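Local coordinates for 3-oxoacyl-[acyl-carrier-protein] reductase (Sinorhizobium meliloti, PDB 3U9L), which probably reduces 3-oxoacyl groups carried on acyl carrier protein with NADPH, as a member of the short-chain dehydrogenase/reductase family, at residues M98-A103 / P154-P159; E113-N118 / F161-A166; I142-S147 / I188-F193. All coordinates share one frame; numbering follows the deposited sequence.

Contact 1: M98-A103 / P154-P159; sequences MVFGPA and PPYLAP
Phe100 holds CG trans to its own nitrogen (chi1 -171°), which brings its ring over Tyr156 CB, 3.9 Å from the centroid of the Phe100 ring. The two aromatics form an offset edge-to-face pair with planes at 65°, the edge of Tyr156 turned toward the face of Phe100. One face of the tyrosine ring rests on the Gly101 to Pro102 peptide, and Pro102 CD makes a CH-pi contact 4.2 Å from the Tyr156 centroid. Next to the rings, Gly101 N gives a nearly straight hydrogen bond of 2.7 Å to Tyr156 O.

In the Rossmann-type fold of this reductase, the loop after strand 90-93 thus lies against the start of helix 158-179, with Leu157 as N-cap. A water ties the two further, donating to Gly101 O and accepting from Ala158 N. Leu157 sends its two methyls to different residues of the loop: CD1 meets Phe100 CD1 at 3.7 Å, while CD2 meets CE of selenomethionine Met98 at 3.5 Å. An alanine in place of Tyr156 would probably strip Pro102 of its aromatic platform and leave Asn220, hydrogen-bonded to the tyrosine hydroxyl, without that partner. From the second subunit, Glu177 reaches both segments, accepting hydrogen bonds from Ala103 N and Tyr156 N.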
loop_
_atom_site.group_PDB
_atom_site.type_symbol
_atom_site.label_atom_id
_atom_site.label_comp_id
_atom_site.label_asym_id
_atom_site.label_seq_id
_atom_site.Cartn_x
_atom_site.Cartn_y
_atom_site.Cartn_z
HETATM N N MSE A 98 4.618 9.525 -10.065
HETATM C CA MSE A 98 5.037 9.917 -8.740
HETATM C C MSE A 98 4.862 11.430 -8.390
HETATM O O MSE A 98 4.523 12.236 -9.267
HETATM C CB MSE A 98 6.479 9.449 -8.512
HETATM C CG MSE A 98 7.612 10.364 -8.859
HETATM SE SE MSE A 98 9.171 9.044 -8.852
HETATM C CE MSE A 98 10.539 10.091 -7.841
ATOM N N VAL A 99 5.073 11.776 -7.115
ATOM C CA VAL A 99 4.869 13.150 -6.620
ATOM C C VAL A 99 5.852 13.419 -5.504
ATOM O O VAL A 99 6.403 12.473 -4.926
ATOM C CB VAL A 99 3.453 13.375 -6.068
ATOM C CG1 VAL A 99 2.375 13.110 -7.139
ATOM C CG2 VAL A 99 3.218 12.490 -4.884
ATOM N N PHE A 100 6.031 14.691 -5.169
ATOM C CA PHE A 100 6.982 15.074 -4.140
ATOM C C PHE A 100 6.447 16.216 -3.293
ATOM O O PHE A 100 5.972 17.218 -3.829
ATOM C CB PHE A 100 8.301 15.560 -4.775
ATOM C CG PHE A 100 9.415 15.767 -3.774
ATOM C CD1 PHE A 100 10.206 14.692 -3.371
ATOM C CD2 PHE A 100 9.717 17.035 -3.271
ATOM C CE1 PHE A 100 11.261 14.849 -2.471
ATOM C CE2 PHE A 100 10.776 17.207 -2.356
ATOM C CZ PHE A 100 11.555 16.120 -1.976
ATOM N N GLY A 101 6.566 16.078 -1.973
ATOM C CA GLY A 101 6.058 17.105 -1.075
ATOM C C GLY A 101 5.675 16.500 0.267
ATOM O O GLY A 101 5.558 15.251 0.398
ATOM N N PRO A 102 5.426 17.381 1.252
ATOM C CA PRO A 102 5.026 16.988 2.592
ATOM C C PRO A 102 3.684 16.301 2.477
ATOM O O PRO A 102 2.765 16.812 1.806
ATOM C CB PRO A 102 4.798 18.320 3.335
ATOM C CG PRO A 102 5.212 19.433 2.377
ATOM C CD PRO A 102 5.561 18.858 1.068
ATOM N N ALA A 103 3.535 15.178 3.162
ATOM C CA ALA A 103 2.331 14.345 2.974
ATOM C C ALA A 103 1.082 15.104 3.379
ATOM O O ALA A 103 0.024 14.953 2.764
ATOM C CB ALA A 103 2.451 13.086 3.832
ATOM N N PRO A 154 13.376 7.897 0.900
ATOM C CA PRO A 154 13.295 9.312 1.339
ATOM C C PRO A 154 11.877 9.670 1.844
ATOM O O PRO A 154 10.888 9.063 1.461
ATOM C CB PRO A 154 13.593 10.105 0.052
ATOM C CG PRO A 154 13.151 9.119 -1.113
ATOM C CD PRO A 154 13.309 7.712 -0.556
ATOM N N PRO A 155 11.779 10.689 2.697
ATOM C CA PRO A 155 10.465 11.238 3.018
ATOM C C PRO A 155 9.925 12.034 1.813
ATOM O O PRO A 155 10.660 12.225 0.846
ATOM C CB PRO A 155 10.777 12.198 4.195
ATOM C CG PRO A 155 12.157 11.826 4.653
ATOM C CD PRO A 155 12.863 11.299 3.470
ATOM N N TYR A 156 8.708 12.546 1.888
ATOM C CA TYR A 156 8.190 13.494 0.888
ATOM C C TYR A 156 7.710 12.900 -0.395
ATOM O O TYR A 156 7.556 13.641 -1.377
ATOM C CB TYR A 156 9.163 14.688 0.572
ATOM C CG TYR A 156 9.043 15.833 1.569
ATOM C CD1 TYR A 156 8.744 15.574 2.897
ATOM C CD2 TYR A 156 9.297 17.173 1.200
ATOM C CE1 TYR A 156 8.647 16.617 3.854
ATOM C CE2 TYR A 156 9.205 18.245 2.170
ATOM C CZ TYR A 156 8.871 17.941 3.481
ATOM O OH TYR A 156 8.755 18.890 4.468
ATOM N N LEU A 157 7.457 11.589 -0.414
ATOM C CA LEU A 157 6.766 10.991 -1.570
ATOM C C LEU A 157 5.601 10.089 -1.102
ATOM O O LEU A 157 5.255 9.142 -1.794
ATOM C CB LEU A 157 7.725 10.191 -2.468
ATOM C CG LEU A 157 8.783 10.991 -3.257
ATOM C CD1 LEU A 157 10.008 11.151 -2.403
ATOM C CD2 LEU A 157 9.114 10.301 -4.625
ATOM N N ALA A 158 4.981 10.408 0.031
ATOM C CA ALA A 158 4.016 9.470 0.657
ATOM C C ALA A 158 2.904 8.961 -0.247
ATOM O O ALA A 158 2.687 7.774 -0.312
ATOM C CB ALA A 158 3.470 9.963 1.999
ATOM N N PRO A 159 2.195 9.847 -0.972
ATOM C CA PRO A 159 1.097 9.274 -1.773
ATOM C C PRO A 159 1.574 8.282 -2.846
ATOM O O PRO A 159 0.832 7.387 -3.251
ATOM C CB PRO A 159 0.500 10.497 -2.491
ATOM C CG PRO A 159 1.053 11.720 -1.764
ATOM C CD PRO A 159 2.420 11.277 -1.277
HETATM O O HOH W 1 4.971 12.883 1.466
#

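Contact 2: E113-N118 / F161-A166; sequences ELYDIN and FAAKAA
Helices 108-136 and 158-179, the long pair through which classical short-chain dehydrogenases usually dimerise as a four-helix bundle, meet here where Tyr115 and Asn118 face Ala163 and Ala166. The second subunit is close by: the Tyr115 ring stacks with Tyr115 of that chain, in keeping with such a bundle. The short segments run in broadly the same direction, crossing at -41° with axes 8.9 Å apart at their closest.

The alanines carry the contact on the side of helix 158-179. Ala163 points its methyl toward the neighbouring helix, where CB lies 3.7 Å from Asn118 CB, and its CA sits at the edge of the Tyr115 ring. Further along, Ala166 CB comes to the same ring at its rim, 3.6 Å from Tyr115 CE1. The tyrosine reaches it because its CG stands trans to the main-chain nitrogen (chi1 -154°).

Helix 108-136 widens into a pi-type turn at 116-118, which ends at Asn118. Leu114 O accepts twice from this residue, from its backbone N and from ND2 at 3.3 Å, the amide donor standing well above the carbonyl plane; ND2 also bonds to His97 O. Lys164 falls at the lysine of the Tyr-X-X-X-Lys signature of the family, with Tyr160 as its tyrosine. Its chain bends at chi2 and chi3, passing CD within 3.9 Å of Asn118 OD1, crossing the amide at about a right angle. Consistent with the proton relay proposed for relatives, a water lies 2.8 Å from the main-chain O of Asn118 and accepts from Lys164 NZ at 3.0 Å.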
loop_
_atom_site.group_PDB
_atom_site.type_symbol
_atom_site.label_atom_id
_atom_site.label_comp_id
_atom_site.label_asym_id
_atom_site.label_seq_id
_atom_site.Cartn_x
_atom_site.Cartn_y
_atom_site.Cartn_z
ATOM N N GLU A 113 -6.040 9.787 -6.367
ATOM C CA GLU A 113 -5.653 9.857 -7.759
ATOM C C GLU A 113 -4.409 9.025 -8.020
ATOM O O GLU A 113 -4.283 8.378 -9.004
ATOM C CB GLU A 113 -5.446 11.296 -8.212
ATOM C CG GLU A 113 -4.883 11.380 -9.568
ATOM C CD GLU A 113 -4.526 12.776 -10.035
ATOM O OE1 GLU A 113 -4.480 13.703 -9.230
ATOM O OE2 GLU A 113 -4.268 12.922 -11.225
ATOM N N LEU A 114 -3.506 9.074 -7.084
ATOM C CA LEU A 114 -2.283 8.322 -7.144
ATOM C C LEU A 114 -2.583 6.811 -7.130
ATOM O O LEU A 114 -2.163 6.129 -7.989
ATOM C CB LEU A 114 -1.291 8.820 -6.122
ATOM C CG LEU A 114 -0.351 9.961 -6.507
ATOM C CD1 LEU A 114 0.746 9.491 -7.356
ATOM C CD2 LEU A 114 -0.994 11.158 -7.069
ATOM N N TYR A 115 -3.363 6.369 -6.161
ATOM C CA TYR A 115 -3.891 5.041 -6.124
ATOM C C TYR A 115 -4.532 4.632 -7.468
ATOM O O TYR A 115 -4.290 3.574 -7.946
ATOM C CB TYR A 115 -4.884 4.865 -4.998
ATOM C CG TYR A 115 -5.011 3.468 -4.498
ATOM C CD1 TYR A 115 -3.975 2.863 -3.847
ATOM C CD2 TYR A 115 -6.173 2.758 -4.644
ATOM C CE1 TYR A 115 -4.077 1.629 -3.378
ATOM C CE2 TYR A 115 -6.284 1.512 -4.173
ATOM C CZ TYR A 115 -5.240 0.953 -3.537
ATOM O OH TYR A 115 -5.306 -0.278 -3.074
ATOM N N ASP A 116 -5.349 5.499 -8.033
ATOM C CA ASP A 116 -5.962 5.251 -9.316
ATOM C C ASP A 116 -4.877 4.929 -10.338
ATOM O O ASP A 116 -4.859 3.911 -10.933
ATOM C CB ASP A 116 -6.817 6.432 -9.785
ATOM C CG ASP A 116 -7.691 6.099 -11.010
ATOM O OD1 ASP A 116 -7.996 4.975 -11.281
ATOM O OD2 ASP A 116 -8.113 6.998 -11.679
ATOM N N ILE A 117 -3.954 5.834 -10.478
ATOM C CA ILE A 117 -2.874 5.658 -11.478
ATOM C C ILE A 117 -1.951 4.446 -11.253
ATOM O O ILE A 117 -1.530 3.759 -12.201
ATOM C CB ILE A 117 -1.968 6.917 -11.576
ATOM C CG1 ILE A 117 -2.794 8.150 -11.964
ATOM C CG2 ILE A 117 -0.871 6.695 -12.646
ATOM C CD1 ILE A 117 -1.962 9.512 -11.999
ATOM N N ASN A 118 -1.596 4.195 -10.011
ATOM C CA ASN A 118 -0.561 3.198 -9.757
ATOM C C ASN A 118 -1.129 1.816 -9.387
ATOM O O ASN A 118 -0.449 0.803 -9.544
ATOM C CB ASN A 118 0.358 3.688 -8.650
ATOM C CG ASN A 118 1.325 4.804 -9.130
ATOM O OD1 ASN A 118 2.305 4.529 -9.797
ATOM N ND2 ASN A 118 1.052 6.053 -8.730
ATOM N N PHE A 161 4.707 6.365 -2.684
ATOM C CA PHE A 161 5.196 5.195 -1.971
ATOM C C PHE A 161 4.031 4.359 -1.405
ATOM O O PHE A 161 4.125 3.169 -1.408
ATOM C CB PHE A 161 6.143 5.602 -0.829
ATOM C CG PHE A 161 7.531 6.102 -1.302
ATOM C CD1 PHE A 161 7.921 5.955 -2.609
ATOM C CD2 PHE A 161 8.433 6.658 -0.390
ATOM C CE1 PHE A 161 9.192 6.378 -3.041
ATOM C CE2 PHE A 161 9.711 7.087 -0.806
ATOM C CZ PHE A 161 10.084 6.926 -2.126
ATOM N N ALA A 162 2.981 4.999 -0.864
ATOM C CA ALA A 162 1.782 4.272 -0.440
ATOM C C ALA A 162 1.204 3.440 -1.597
ATOM O O ALA A 162 0.880 2.249 -1.457
ATOM C CB ALA A 162 0.727 5.268 0.025
ATOM N N ALA A 163 0.977 4.086 -2.728
ATOM C CA ALA A 163 0.381 3.398 -3.859
ATOM C C ALA A 163 1.273 2.256 -4.316
ATOM O O ALA A 163 0.783 1.189 -4.639
ATOM C CB ALA A 163 0.086 4.339 -4.977
ATOM N N LYS A 164 2.587 2.451 -4.361
ATOM C CA LYS A 164 3.477 1.377 -4.812
ATOM C C LYS A 164 3.498 0.222 -3.811
ATOM O O LYS A 164 3.659 -0.920 -4.221
ATOM C CB LYS A 164 4.929 1.858 -4.974
ATOM C CG LYS A 164 5.118 2.922 -6.042
ATOM C CD LYS A 164 4.562 2.474 -7.378
ATOM C CE LYS A 164 5.324 1.302 -7.922
ATOM N NZ LYS A 164 4.937 0.935 -9.371
ATOM N N ALA A 165 3.438 0.537 -2.516
ATOM C CA ALA A 165 3.406 -0.471 -1.483
ATOM C C ALA A 165 2.143 -1.347 -1.619
ATOM O O ALA A 165 2.184 -2.581 -1.440
ATOM C CB ALA A 165 3.415 0.203 -0.102
ATOM N N ALA A 166 1.025 -0.708 -1.933
ATOM C CA ALA A 166 -0.246 -1.436 -2.135
ATOM C C ALA A 166 -0.080 -2.265 -3.384
ATOM O O ALA A 166 -0.506 -3.420 -3.407
ATOM C CB ALA A 166 -1.410 -0.473 -2.292
HETATM O O HOH W 2 2.125 1.372 -10.373
#

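Contact 3: I142-S147 / I188-F193; sequences IWISSS and IVPGAF
The Pro190 ring touches the other strand by two carbons: CG meets Ile144 CG2 at 3.6 Å, and CD lies 3.2 Å from Ser145 O. Trp143, whose carbonyl is paired with Ile188, stacks its indole on the imidazole ring of His93 and lays it against helix 158-179, away from the partner strand.

Strands 139-144 and 183-190 are the two parallel strands of a beta-alpha-beta unit, neighbours in the central sheet, with helix 158-179 as the connection. Ile188 N bonds to Trp143 O at 2.8 Å and Ser145 N to Ile188 O at 2.7 Å, each donor almost in line with the carbonyl. On the face toward helix 242-252, the Ile144 and Ile188 side chains run alongside each other in one direction. With chi1 of -48°, Ile188 sets CG1 opposite its carbonyl carbon, bringing it to both Ile144 CD1 and Ile142 CG2, the latter at 3.6 Å.

Beyond the end of strand 139-144, Ser147 N bonds to Pro190 O at 3.0 Å, but from above the carbonyl plane. Pro190 and Gly191 probably correspond to the Pro-Gly at the end of this strand in relatives, where it borders the nicotinamide pocket. The buried hydroxyls find mates beyond the pair, Ser145 OG on Asp168, Ser147 OG on Asp270 and Ser146 OG on Ser148 OG, so the interface itself is joined by backbone bonds and hydrocarbon.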
loop_
_atom_site.group_PDB
_atom_site.type_symbol
_atom_site.label_atom_id
_atom_site.label_comp_id
_atom_site.label_asym_id
_atom_site.label_seq_id
_atom_site.Cartn_x
_atom_site.Cartn_y
_atom_site.Cartn_z
ATOM N N ILE A 142 4.146 -9.762 -15.106
ATOM C CA ILE A 142 5.324 -9.107 -14.564
ATOM C C ILE A 142 4.865 -7.771 -14.023
ATOM O O ILE A 142 4.209 -6.984 -14.725
ATOM C CB ILE A 142 6.422 -8.906 -15.693
ATOM C CG1 ILE A 142 6.838 -10.248 -16.306
ATOM C CG2 ILE A 142 7.625 -8.147 -15.185
ATOM C CD1 ILE A 142 7.931 -10.131 -17.361
ATOM N N TRP A 143 5.229 -7.471 -12.783
ATOM C CA TRP A 143 4.841 -6.193 -12.203
ATOM C C TRP A 143 6.116 -5.395 -12.009
ATOM O O TRP A 143 7.135 -5.946 -11.567
ATOM C CB TRP A 143 4.193 -6.454 -10.831
ATOM C CG TRP A 143 2.947 -7.334 -10.846
ATOM C CD1 TRP A 143 2.895 -8.712 -11.046
ATOM C CD2 TRP A 143 1.602 -6.910 -10.617
ATOM N NE1 TRP A 143 1.567 -9.163 -10.941
ATOM C CE2 TRP A 143 0.768 -8.083 -10.668
ATOM C CE3 TRP A 143 1.009 -5.666 -10.352
ATOM C CZ2 TRP A 143 -0.615 -8.010 -10.485
ATOM C CZ3 TRP A 143 -0.342 -5.614 -10.127
ATOM C CH2 TRP A 143 -1.143 -6.764 -10.218
ATOM N N ILE A 144 6.091 -4.112 -12.324
ATOM C CA ILE A 144 7.241 -3.245 -11.998
ATOM C C ILE A 144 6.909 -2.626 -10.696
ATOM O O ILE A 144 5.997 -1.789 -10.585
ATOM C CB ILE A 144 7.493 -2.128 -13.037
ATOM C CG1 ILE A 144 7.482 -2.686 -14.447
ATOM C CG2 ILE A 144 8.792 -1.307 -12.676
ATOM C CD1 ILE A 144 8.424 -3.812 -14.648
ATOM N N SER A 145 7.623 -3.050 -9.673
ATOM C CA SER A 145 7.308 -2.641 -8.350
ATOM C C SER A 145 8.310 -1.512 -8.067
ATOM O O SER A 145 8.661 -0.767 -8.989
ATOM C CB SER A 145 7.530 -3.813 -7.408
ATOM O OG SER A 145 7.139 -3.515 -6.100
ATOM N N SER A 146 8.787 -1.426 -6.824
ATOM C CA SER A 146 9.647 -0.332 -6.414
ATOM C C SER A 146 10.470 -0.736 -5.192
ATOM O O SER A 146 9.933 -1.251 -4.225
ATOM C CB SER A 146 8.746 0.866 -6.070
ATOM O OG SER A 146 9.485 1.952 -5.608
ATOM N N SER A 147 11.768 -0.453 -5.210
ATOM C CA SER A 147 12.614 -0.718 -4.038
ATOM C C SER A 147 12.066 -0.039 -2.782
ATOM O O SER A 147 12.330 -0.483 -1.647
ATOM C CB SER A 147 14.062 -0.235 -4.319
ATOM O OG SER A 147 14.150 1.180 -4.291
ATOM N N ILE A 188 9.548 -7.134 -10.688
ATOM C CA ILE A 188 10.786 -6.408 -10.869
ATOM C C ILE A 188 10.799 -5.293 -9.828
ATOM O O ILE A 188 9.830 -4.535 -9.672
ATOM C CB ILE A 188 10.874 -5.802 -12.297
ATOM C CG1 ILE A 188 10.503 -6.848 -13.403
ATOM C CG2 ILE A 188 12.211 -5.137 -12.509
ATOM C CD1 ILE A 188 11.288 -8.191 -13.382
ATOM N N VAL A 189 11.911 -5.228 -9.124
ATOM C CA VAL A 189 12.115 -4.273 -8.066
ATOM C C VAL A 189 13.264 -3.263 -8.399
ATOM O O VAL A 189 14.411 -3.448 -8.036
ATOM C CB VAL A 189 12.284 -4.986 -6.702
ATOM C CG1 VAL A 189 12.315 -3.986 -5.589
ATOM C CG2 VAL A 189 11.107 -5.961 -6.488
ATOM N N PRO A 190 12.924 -2.194 -9.123
ATOM C CA PRO A 190 13.906 -1.161 -9.528
ATOM C C PRO A 190 14.205 -0.211 -8.409
ATOM O O PRO A 190 13.284 0.200 -7.697
ATOM C CB PRO A 190 13.200 -0.373 -10.651
ATOM C CG PRO A 190 11.874 -0.994 -10.833
ATOM C CD PRO A 190 11.582 -1.927 -9.668
ATOM N N GLY A 191 15.487 0.118 -8.251
ATOM C CA GLY A 191 15.900 1.122 -7.279
ATOM C C GLY A 191 15.844 2.486 -7.943
ATOM O O GLY A 191 15.141 2.684 -8.951
ATOM N N ALA A 192 16.609 3.409 -7.382
ATOM C CA ALA A 192 16.681 4.794 -7.846
ATOM C C ALA A 192 17.600 4.915 -9.021
ATOM O O ALA A 192 18.751 4.451 -8.971
ATOM C CB ALA A 192 17.207 5.694 -6.726
ATOM N N PHE A 193 17.120 5.560 -10.074
ATOM C CA PHE A 193 18.008 5.825 -11.206
ATOM C C PHE A 193 18.177 7.350 -11.450
ATOM O O PHE A 193 19.225 7.776 -11.928
ATOM C CB PHE A 193 17.515 5.118 -12.460
ATOM C CG PHE A 193 17.740 3.635 -12.448
ATOM C CD1 PHE A 193 18.857 3.099 -13.062
ATOM C CD2 PHE A 193 16.844 2.775 -11.809
ATOM C CE1 PHE A 193 19.090 1.750 -13.068
ATOM C CE2 PHE A 193 17.074 1.392 -11.789
ATOM C CZ PHE A 193 18.186 0.878 -12.418
#

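Overall arrangement
All three contacts are largely buried, but at different depths. The centre of contact 3 is about 7 Å from the centre of the chain, and the second subunit does not touch it; contacts 1 and 2, their centres about 18 and 11 Å from the centre of the chain, both meet that subunit. Contacts 1 and 2 share helix 158-179, the first at its start and the second just beyond, and touch where Val99 CG1 packs on Leu114 CD2 at 3.9 Å. Chemistry follows place: aromatic packing with one backbone bond at the loop, alanine-lined helix packing at the bundle, regular strand pairing in the sheet. Contacts 2 and 3 are joined by a probable hydrogen bond from Lys164 NZ to Ile144 O.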